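Local coordinates for protein rusticyanin (Thiobacillus ferrooxidans, PDB 2CAL) that carries electrons from cytochrome c552 to the A-type oxidase as a monomeric periplasmic blue copper protein that holds one copper ion, at residues T36-A41 with T70-F75; V44-P49 with I76-G81; I104-G109 with F124-T129. The protein carries 1 engineered substitution. All coordinates share one frame; numbering follows the deposited sequence.

Overall arrangement
All three contacts reach one mixed sheet of the cupredoxin beta sandwich. Contact 1 pairs strands 36-43 and 70-77, which run parallel and side by side. Contact 2 lies where these two strands give way to loops, its centre about 19 Å from that of contact 1. Its segments alternate with those of contact 1 along the chain, and contact 3 follows both. Contact 3, centred about 10 Å from contact 1, packs segment 104-109 against the end of strand 119-126, the antiparallel neighbour of strand 70-77. Contacts 2 and 3 do not touch, with centres about 22 Å apart on opposite sides of the chain's centre. Strand 70-77 thus links the copper end to contact 3.

Contact 1 (T36-A41 with T70-F75); sequences TVHVVA and TVDVTF
The backbone O of Asp72 accepts the N-H of Val39 at 2.9 Å and is also met by the CA-H of His38, with His38 CA 3.4 Å from that oxygen. The Val39 donor is tilted 19° out of the carbonyl plane. The other four interstrand bonds are straighter. Val37 N gives to Thr70 O, Asp72 N to Val37 O, Thr74 N to Val39 O and Ala41 N to Thr74 O. This is parallel beta pairing, in which Val37 and Val39 each bond to the residues flanking their opposite number.

Val37, Val39, Val71 and Val73 share one face of the sheet with Ala41 and Phe75. Val39 CG2 meets Val71 CG1 at 3.8 Å, methyl to methyl. Val71 places CG1 anti to its N (chi1 -175°), and this methyl also comes within 4.1 Å of Val37 CG2. The other face, which also carries Val40, is more polar. Thr36 CG2 lies 3.3 Å from Asp72 OD2, and the His38 ring lies beside the same carboxylate, its plane turned 70° from it. Asp72 OD1 is hydrogen-bonded to Thr125 OG1, and Thr74 OG1 to Asp123.

The face of Val39 and Val71 looks into the sandwich, where Val39 touches Leu63 and Val71 touches Ile65, both on strand 62-65 of the second sheet. Strand 119-126 pairs antiparallel with the other edge of strand 70-77, and Phe75 packs on Phe53 of strand 53-55.

Contact 2 (V44-P49 with I76-G81); sequences VLPGFP and INTNKG
Val44 lays its side chain against the amide group of Asn79, beside the copper site of this cupredoxin fold. The contact joins two loops, one leaving strand 36-43 and the other leaving strand 70-77. Within the first loop, Leu45 to Phe48 form a type II beta turn closed by the bond from Phe48 N to Leu45 O, 3.0 Å. Gly47 takes the positive phi expected at its third position.

The side chain of Asn79 can be followed outward. Asn79 CB lies 3.9 Å from Val44 CB. Asn79 CG comes closer to the same Val44 CB, at 3.7 Å. The two ends of the amide then spread over the two methyls, one end near CG1 and the other near CG2. Asn79 extends this way because its CG stands anti to the backbone N (chi1 -166°). The two side chains meet at a slant, with the branched carbon of Val44 against the flat amide. The amide also lies near His84, a copper ligand, and the side chain of Val44 is about 6 Å from the copper ion at the nearest atoms. With an alanine here in place of Asn79, the two methyls of Val44 would probably lose their amide cover and a gap would open beside His84.

One residue earlier, Thr78 turns its side chain toward the first loop. Its hydroxyl has a hydrogen-bond partner in the backbone O of Ala43, just before that loop. Thr78 also packs on Val14 of helix 11-18, while Leu45 packs on Leu18 of the same helix. Leu45 CD2 approaches Thr78 OG1 to 3.5 Å, and Thr78 OG1 lies 3.1 Å from Val44 O.

Contact 3 (I104-G109 with F124-T129); sequences IVAGTG and FTWHPT
Phe124 sets its CG between its own N and carbonyl carbon (chi1 66°), and this brings its ring over the backbone of Gly107. Trp126, two residues on, extends its CG anti to the backbone N (chi1 -179°), and its indole reaches Ala106 and Val105. Both aromatic residues point from strand 119-126 at the same corner of the chain.

Gly107 CA lies over one face of the Phe124 ring, 4.1 Å from its centroid and 21° off the ring normal. This is a CH-pi contact, displaced toward the rim near CZ. The backbone angles of Gly107 would jam a CB against the preceding carbonyl O, which calls for glycine here. Ala106 CB sits between the two aromatic groups, 3.6 Å from Trp126 CD1 and 3.9 Å from Phe124 CE1. Thr108 CG2 touches the Phe124 ring at CE2, 3.9 Å away. Val105 CG2 comes within 3.8 Å of Trp126 NE1. Thr108 OG1 bonds to Gly109 O at 2.7 Å, on a lone pair in the carbonyl plane, and it also accepts from Phe86 N.

Pro128 CG lies over the centre of one face of the indole, and Tyr133 meets that indole edge-to-face. Trp126 packs between the two sheets, touching Val71 of strand 70-77 and Ile151 of strand 148-153, while Val105 and Trp126 both touch Ile88 of strand 87-89.

Contact 1 (T36-A41 with T70-F75)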
loop_
_atom_site.group_PDB
_atom_site.type_symbol
_atom_site.label_atom_id
_atom_site.label_comp_id
_atom_site.label_asym_id
_atom_site.label_seq_id
_atom_site.Cartn_x
_atom_site.Cartn_y
_atom_site.Cartn_z
ATOM N N THR A 36 16.146 7.785 -2.024
ATOM C CA THR A 36 14.768 7.801 -1.557
ATOM C C THR A 36 13.911 7.305 -2.715
ATOM O O THR A 36 14.040 7.789 -3.849
ATOM C CB THR A 36 14.344 9.197 -1.109
ATOM O OG1 THR A 36 15.218 9.647 -0.054
ATOM C CG2 THR A 36 12.912 9.229 -0.568
ATOM N N VAL A 37 13.022 6.349 -2.454
ATOM C CA VAL A 37 12.082 5.813 -3.442
ATOM C C VAL A 37 10.655 6.188 -3.015
ATOM O O VAL A 37 10.397 6.386 -1.821
ATOM C CB VAL A 37 12.279 4.327 -3.661
ATOM C CG1 VAL A 37 13.757 4.045 -3.968
ATOM C CG2 VAL A 37 11.829 3.503 -2.434
ATOM N N HIS A 38 9.784 6.315 -3.994
ATOM C CA HIS A 38 8.415 6.810 -3.751
ATOM C C HIS A 38 7.419 5.788 -4.234
ATOM O O HIS A 38 7.272 5.574 -5.434
ATOM C CB HIS A 38 8.256 8.165 -4.450
ATOM C CG HIS A 38 9.386 9.100 -4.087
ATOM N ND1 HIS A 38 9.291 10.067 -3.085
ATOM C CD2 HIS A 38 10.625 9.265 -4.586
ATOM C CE1 HIS A 38 10.440 10.742 -2.973
ATOM N NE2 HIS A 38 11.272 10.250 -3.897
ATOM N N VAL A 39 6.789 5.097 -3.286
ATOM C CA VAL A 39 5.780 4.074 -3.526
ATOM C C VAL A 39 4.400 4.735 -3.397
ATOM O O VAL A 39 4.122 5.294 -2.324
ATOM C CB VAL A 39 5.913 2.946 -2.511
ATOM C CG1 VAL A 39 4.803 1.910 -2.730
ATOM C CG2 VAL A 39 7.293 2.287 -2.580
ATOM N N VAL A 40 3.591 4.633 -4.441
ATOM C CA VAL A 40 2.216 5.190 -4.313
ATOM C C VAL A 40 1.262 4.035 -4.541
ATOM O O VAL A 40 1.145 3.467 -5.633
ATOM C CB VAL A 40 1.973 6.375 -5.261
ATOM C CG1 VAL A 40 0.575 6.939 -4.970
ATOM C CG2 VAL A 40 3.042 7.449 -5.092
ATOM N N ALA A 41 0.558 3.690 -3.450
ATOM C CA ALA A 41 -0.376 2.584 -3.446
ATOM C C ALA A 41 -1.810 3.048 -3.239
ATOM O O ALA A 41 -2.035 4.012 -2.508
ATOM C CB ALA A 41 -0.032 1.635 -2.279
ATOM N N THR A 70 15.601 5.050 1.700
ATOM C CA THR A 70 14.421 5.610 2.352
ATOM C C THR A 70 13.189 5.342 1.492
ATOM O O THR A 70 13.232 5.608 0.306
ATOM C CB THR A 70 14.580 7.109 2.569
ATOM O OG1 THR A 70 15.744 7.316 3.399
ATOM C CG2 THR A 70 13.381 7.722 3.263
ATOM N N VAL A 71 12.134 4.817 2.086
ATOM C CA VAL A 71 10.930 4.455 1.349
ATOM C C VAL A 71 9.831 5.439 1.804
ATOM O O VAL A 71 9.418 5.426 2.957
ATOM C CB VAL A 71 10.492 2.997 1.553
ATOM C CG1 VAL A 71 9.290 2.672 0.637
ATOM C CG2 VAL A 71 11.626 2.012 1.303
ATOM N N ASP A 72 9.377 6.284 0.887
ATOM C CA ASP A 72 8.283 7.211 1.173
ATOM C C ASP A 72 7.050 6.600 0.539
ATOM O O ASP A 72 6.954 6.451 -0.695
ATOM C CB ASP A 72 8.589 8.580 0.583
ATOM C CG ASP A 72 9.644 9.347 1.344
ATOM O OD1 ASP A 72 10.065 9.023 2.486
ATOM O OD2 ASP A 72 10.089 10.368 0.764
ATOM N N VAL A 73 6.129 6.186 1.396
ATOM C CA VAL A 73 4.882 5.538 0.965
ATOM C C VAL A 73 3.743 6.583 1.027
ATOM O O VAL A 73 3.535 7.235 2.044
ATOM C CB VAL A 73 4.515 4.338 1.845
ATOM C CG1 VAL A 73 3.252 3.661 1.319
ATOM C CG2 VAL A 73 5.673 3.343 1.858
ATOM N N THR A 74 3.011 6.665 -0.051
ATOM C CA THR A 74 1.729 7.381 -0.112
ATOM C C THR A 74 0.641 6.328 -0.311
ATOM O O THR A 74 0.774 5.464 -1.182
ATOM C CB THR A 74 1.688 8.348 -1.306
ATOM O OG1 THR A 74 2.809 9.251 -1.213
ATOM C CG2 THR A 74 0.403 9.160 -1.277
ATOM N N PHE A 75 -0.361 6.320 0.573
ATOM C CA PHE A 75 -1.469 5.379 0.476
ATOM C C PHE A 75 -2.789 6.125 0.354
ATOM O O PHE A 75 -3.058 7.023 1.161
ATOM C CB PHE A 75 -1.496 4.461 1.720
ATOM C CG PHE A 75 -2.719 3.549 1.753
ATOM C CD1 PHE A 75 -3.008 2.652 0.752
ATOM C CD2 PHE A 75 -3.602 3.638 2.826
ATOM C CE1 PHE A 75 -4.115 1.841 0.778
ATOM C CE2 PHE A 75 -4.733 2.819 2.877
ATOM C CZ PHE A 75 -4.995 1.949 1.857
#

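Contact 2 (V44-P49 with I76-G81)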
loop_
_atom_site.group_PDB
_atom_site.type_symbol
_atom_site.label_atom_id
_atom_site.label_comp_id
_atom_site.label_asym_id
_atom_site.label_seq_id
_atom_site.Cartn_x
_atom_site.Cartn_y
_atom_site.Cartn_z
ATOM N N VAL A 44 -8.050 -0.588 -4.202
ATOM C CA VAL A 44 -9.074 -0.898 -5.194
ATOM C C VAL A 44 -9.360 0.353 -6.058
ATOM O O VAL A 44 -10.361 1.069 -5.943
ATOM C CB VAL A 44 -10.402 -1.443 -4.613
ATOM C CG1 VAL A 44 -11.269 -2.051 -5.707
ATOM C CG2 VAL A 44 -10.144 -2.496 -3.532
ATOM N N LEU A 45 -8.438 0.631 -6.962
ATOM C CA LEU A 45 -8.713 1.645 -7.980
ATOM C C LEU A 45 -9.913 1.162 -8.797
ATOM O O LEU A 45 -10.126 -0.045 -8.973
ATOM C CB LEU A 45 -7.515 1.854 -8.904
ATOM C CG LEU A 45 -6.287 2.512 -8.306
ATOM C CD1 LEU A 45 -5.145 2.597 -9.313
ATOM C CD2 LEU A 45 -6.646 3.910 -7.805
ATOM N N PRO A 46 -10.693 2.121 -9.321
ATOM C CA PRO A 46 -11.869 1.749 -10.154
ATOM C C PRO A 46 -11.571 0.698 -11.214
ATOM O O PRO A 46 -10.668 0.842 -12.022
ATOM C CB PRO A 46 -12.263 3.071 -10.823
ATOM C CG PRO A 46 -11.834 4.093 -9.792
ATOM C CD PRO A 46 -10.579 3.573 -9.117
ATOM N N GLY A 47 -12.385 -0.359 -11.160
ATOM C CA GLY A 47 -12.335 -1.449 -12.113
ATOM C C GLY A 47 -11.339 -2.551 -11.801
ATOM O O GLY A 47 -11.353 -3.564 -12.480
ATOM N N PHE A 48 -10.472 -2.344 -10.798
ATOM C CA PHE A 48 -9.554 -3.431 -10.428
ATOM C C PHE A 48 -10.245 -4.437 -9.503
ATOM O O PHE A 48 -11.240 -4.093 -8.858
ATOM C CB PHE A 48 -8.295 -2.851 -9.743
ATOM C CG PHE A 48 -7.283 -2.277 -10.731
ATOM C CD1 PHE A 48 -6.232 -3.092 -11.139
ATOM C CD2 PHE A 48 -7.392 -1.007 -11.234
ATOM C CE1 PHE A 48 -5.260 -2.586 -11.999
ATOM C CE2 PHE A 48 -6.395 -0.493 -12.080
ATOM C CZ PHE A 48 -5.351 -1.292 -12.472
ATOM N N PRO A 49 -9.733 -5.666 -9.472
ATOM C CA PRO A 49 -10.341 -6.687 -8.640
ATOM C C PRO A 49 -10.407 -6.300 -7.173
ATOM O O PRO A 49 -9.500 -5.836 -6.504
ATOM C CB PRO A 49 -9.415 -7.903 -8.858
ATOM C CG PRO A 49 -8.745 -7.680 -10.164
ATOM C CD PRO A 49 -8.590 -6.190 -10.246
ATOM N N ILE A 76 -3.534 5.769 -0.671
ATOM C CA ILE A 76 -4.808 6.396 -1.035
ATOM C C ILE A 76 -5.911 5.362 -1.010
ATOM O O ILE A 76 -5.773 4.318 -1.619
ATOM C CB ILE A 76 -4.693 7.035 -2.458
ATOM C CG1 ILE A 76 -3.463 7.926 -2.637
ATOM C CG2 ILE A 76 -5.994 7.763 -2.783
ATOM C CD1 ILE A 76 -3.117 8.148 -4.085
ATOM N N ASN A 77 -7.008 5.670 -0.329
ATOM C CA ASN A 77 -8.150 4.758 -0.359
ATOM C C ASN A 77 -9.207 5.260 -1.340
ATOM O O ASN A 77 -9.947 6.203 -1.016
ATOM C CB ASN A 77 -8.783 4.601 1.025
ATOM C CG ASN A 77 -10.001 3.733 1.042
ATOM O OD1 ASN A 77 -10.881 3.868 1.959
ATOM N ND2 ASN A 77 -10.162 2.873 0.078
ATOM N N THR A 78 -9.306 4.607 -2.486
ATOM C CA THR A 78 -10.294 4.957 -3.497
ATOM C C THR A 78 -11.545 4.080 -3.467
ATOM O O THR A 78 -12.407 4.219 -4.328
ATOM C CB THR A 78 -9.654 4.886 -4.928
ATOM O OG1 THR A 78 -8.884 3.676 -5.093
ATOM C CG2 THR A 78 -8.719 6.092 -5.060
ATOM N N ASN A 79 -11.689 3.167 -2.520
ATOM C CA ASN A 79 -12.781 2.179 -2.569
ATOM C C ASN A 79 -13.972 2.614 -1.745
ATOM O O ASN A 79 -13.950 2.627 -0.530
ATOM C CB ASN A 79 -12.226 0.840 -2.098
ATOM C CG ASN A 79 -13.119 -0.313 -2.407
ATOM O OD1 ASN A 79 -13.941 -0.349 -3.358
ATOM N ND2 ASN A 79 -13.047 -1.304 -1.587
ATOM N N LYS A 80 -15.032 3.025 -2.476
ATOM C CA LYS A 80 -16.227 3.539 -1.779
ATOM C C LYS A 80 -16.832 2.496 -0.847
ATOM O O LYS A 80 -16.891 1.322 -1.189
ATOM C CB LYS A 80 -17.227 4.049 -2.802
ATOM C CG LYS A 80 -16.715 5.301 -3.553
ATOM C CD LYS A 80 -17.724 5.939 -4.491
ATOM C CE LYS A 80 -17.241 7.216 -5.169
ATOM N NZ LYS A 80 -18.053 7.577 -6.388
ATOM N N GLY A 81 -17.177 2.984 0.345
ATOM C CA GLY A 81 -17.759 2.128 1.383
ATOM C C GLY A 81 -16.814 1.394 2.298
ATOM O O GLY A 81 -17.307 0.739 3.208
#

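Contact 3 (I104-G109 with F124-T129)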
loop_
_atom_site.group_PDB
_atom_site.type_symbol
_atom_site.label_atom_id
_atom_site.label_comp_id
_atom_site.label_asym_id
_atom_site.label_seq_id
_atom_site.Cartn_x
_atom_site.Cartn_y
_atom_site.Cartn_z
ATOM N N ILE A 104 3.606 -4.500 13.454
ATOM C CA ILE A 104 3.527 -3.742 12.193
ATOM C C ILE A 104 4.731 -2.804 12.193
ATOM O O ILE A 104 4.927 -1.976 13.084
ATOM C CB ILE A 104 2.189 -3.012 12.045
ATOM C CG1 ILE A 104 1.008 -3.974 11.921
ATOM C CG2 ILE A 104 2.246 -2.072 10.834
ATOM C CD1 ILE A 104 -0.334 -3.388 12.205
ATOM N N VAL A 105 5.587 -3.010 11.183
ATOM C CA VAL A 105 6.849 -2.274 11.184
ATOM C C VAL A 105 6.693 -0.836 10.706
ATOM O O VAL A 105 7.485 0.019 11.075
ATOM C CB VAL A 105 7.961 -2.983 10.403
ATOM C CG1 VAL A 105 8.212 -4.383 10.987
ATOM C CG2 VAL A 105 7.669 -3.108 8.914
ATOM N N ALA A 106 5.692 -0.609 9.882
ATOM C CA ALA A 106 5.351 0.716 9.387
ATOM C C ALA A 106 3.967 0.575 8.735
ATOM O O ALA A 106 3.642 -0.471 8.202
ATOM C CB ALA A 106 6.378 1.232 8.391
ATOM N N GLY A 107 3.176 1.649 8.818
ATOM C CA GLY A 107 1.882 1.548 8.157
ATOM C C GLY A 107 0.833 2.459 8.770
ATOM O O GLY A 107 1.171 3.273 9.629
ATOM N N THR A 108 -0.389 2.241 8.298
ATOM C CA THR A 108 -1.482 3.144 8.646
ATOM C C THR A 108 -2.540 2.467 9.528
ATOM O O THR A 108 -2.658 1.234 9.596
ATOM C CB THR A 108 -2.165 3.653 7.354
ATOM O OG1 THR A 108 -3.023 2.641 6.772
ATOM C CG2 THR A 108 -1.141 3.984 6.279
ATOM N N GLY A 109 -3.326 3.307 10.174
ATOM C CA GLY A 109 -4.601 2.825 10.715
ATOM C C GLY A 109 -5.551 2.652 9.534
ATOM O O GLY A 109 -5.255 2.688 8.317
ATOM N N PHE A 124 3.747 8.141 4.801
ATOM C CA PHE A 124 4.660 7.762 5.909
ATOM C C PHE A 124 6.037 7.390 5.309
ATOM O O PHE A 124 6.113 7.064 4.124
ATOM C CB PHE A 124 4.084 6.667 6.768
ATOM C CG PHE A 124 3.895 5.323 6.138
ATOM C CD1 PHE A 124 4.907 4.392 6.096
ATOM C CD2 PHE A 124 2.680 4.959 5.568
ATOM C CE1 PHE A 124 4.706 3.153 5.500
ATOM C CE2 PHE A 124 2.495 3.731 4.974
ATOM C CZ PHE A 124 3.502 2.797 4.919
ATOM N N THR A 125 7.036 7.435 6.166
ATOM C CA THR A 125 8.386 7.031 5.748
ATOM C C THR A 125 8.771 5.738 6.422
ATOM O O THR A 125 8.272 5.367 7.496
ATOM C CB THR A 125 9.355 8.148 6.091
ATOM O OG1 THR A 125 10.584 7.994 5.353
ATOM C CG2 THR A 125 9.825 8.134 7.542
ATOM N N TRP A 126 9.694 5.004 5.833
ATOM C CA TRP A 126 10.078 3.667 6.219
ATOM C C TRP A 126 11.531 3.450 5.877
ATOM O O TRP A 126 11.956 3.746 4.763
ATOM C CB TRP A 126 9.167 2.635 5.524
ATOM C CG TRP A 126 9.385 1.178 5.815
ATOM C CD1 TRP A 126 9.680 0.612 7.052
ATOM C CD2 TRP A 126 9.302 0.069 4.880
ATOM N NE1 TRP A 126 9.786 -0.752 6.903
ATOM C CE2 TRP A 126 9.571 -1.122 5.588
ATOM C CE3 TRP A 126 9.049 -0.031 3.502
ATOM C CZ2 TRP A 126 9.582 -2.351 4.967
ATOM C CZ3 TRP A 126 9.065 -1.254 2.893
ATOM C CH2 TRP A 126 9.329 -2.403 3.620
ATOM N N HIS A 127 12.275 2.921 6.852
ATOM C CA HIS A 127 13.702 2.648 6.714
ATOM C C HIS A 127 13.956 1.172 7.068
ATOM O O HIS A 127 14.465 0.957 8.167
ATOM C CB HIS A 127 14.523 3.559 7.640
ATOM C CG HIS A 127 14.544 4.998 7.263
ATOM N ND1 HIS A 127 15.575 5.519 6.487
ATOM C CD2 HIS A 127 13.743 6.029 7.577
ATOM C CE1 HIS A 127 15.328 6.810 6.334
ATOM N NE2 HIS A 127 14.235 7.160 6.960
ATOM N N PRO A 128 13.560 0.230 6.219
ATOM C CA PRO A 128 13.670 -1.187 6.601
ATOM C C PRO A 128 15.087 -1.754 6.524
ATOM O O PRO A 128 15.920 -1.356 5.712
ATOM C CB PRO A 128 12.854 -1.910 5.528
ATOM C CG PRO A 128 12.951 -0.989 4.346
ATOM C CD PRO A 128 12.915 0.423 4.891
ATOM N N THR A 129 15.311 -2.723 7.417
ATOM C CA THR A 129 16.429 -3.609 7.214
ATOM C C THR A 129 16.095 -4.523 6.047
ATOM O O THR A 129 14.945 -4.793 5.654
ATOM C CB THR A 129 16.741 -4.454 8.457
ATOM O OG1 THR A 129 15.608 -5.247 8.758
ATOM C CG2 THR A 129 16.959 -3.542 9.663
#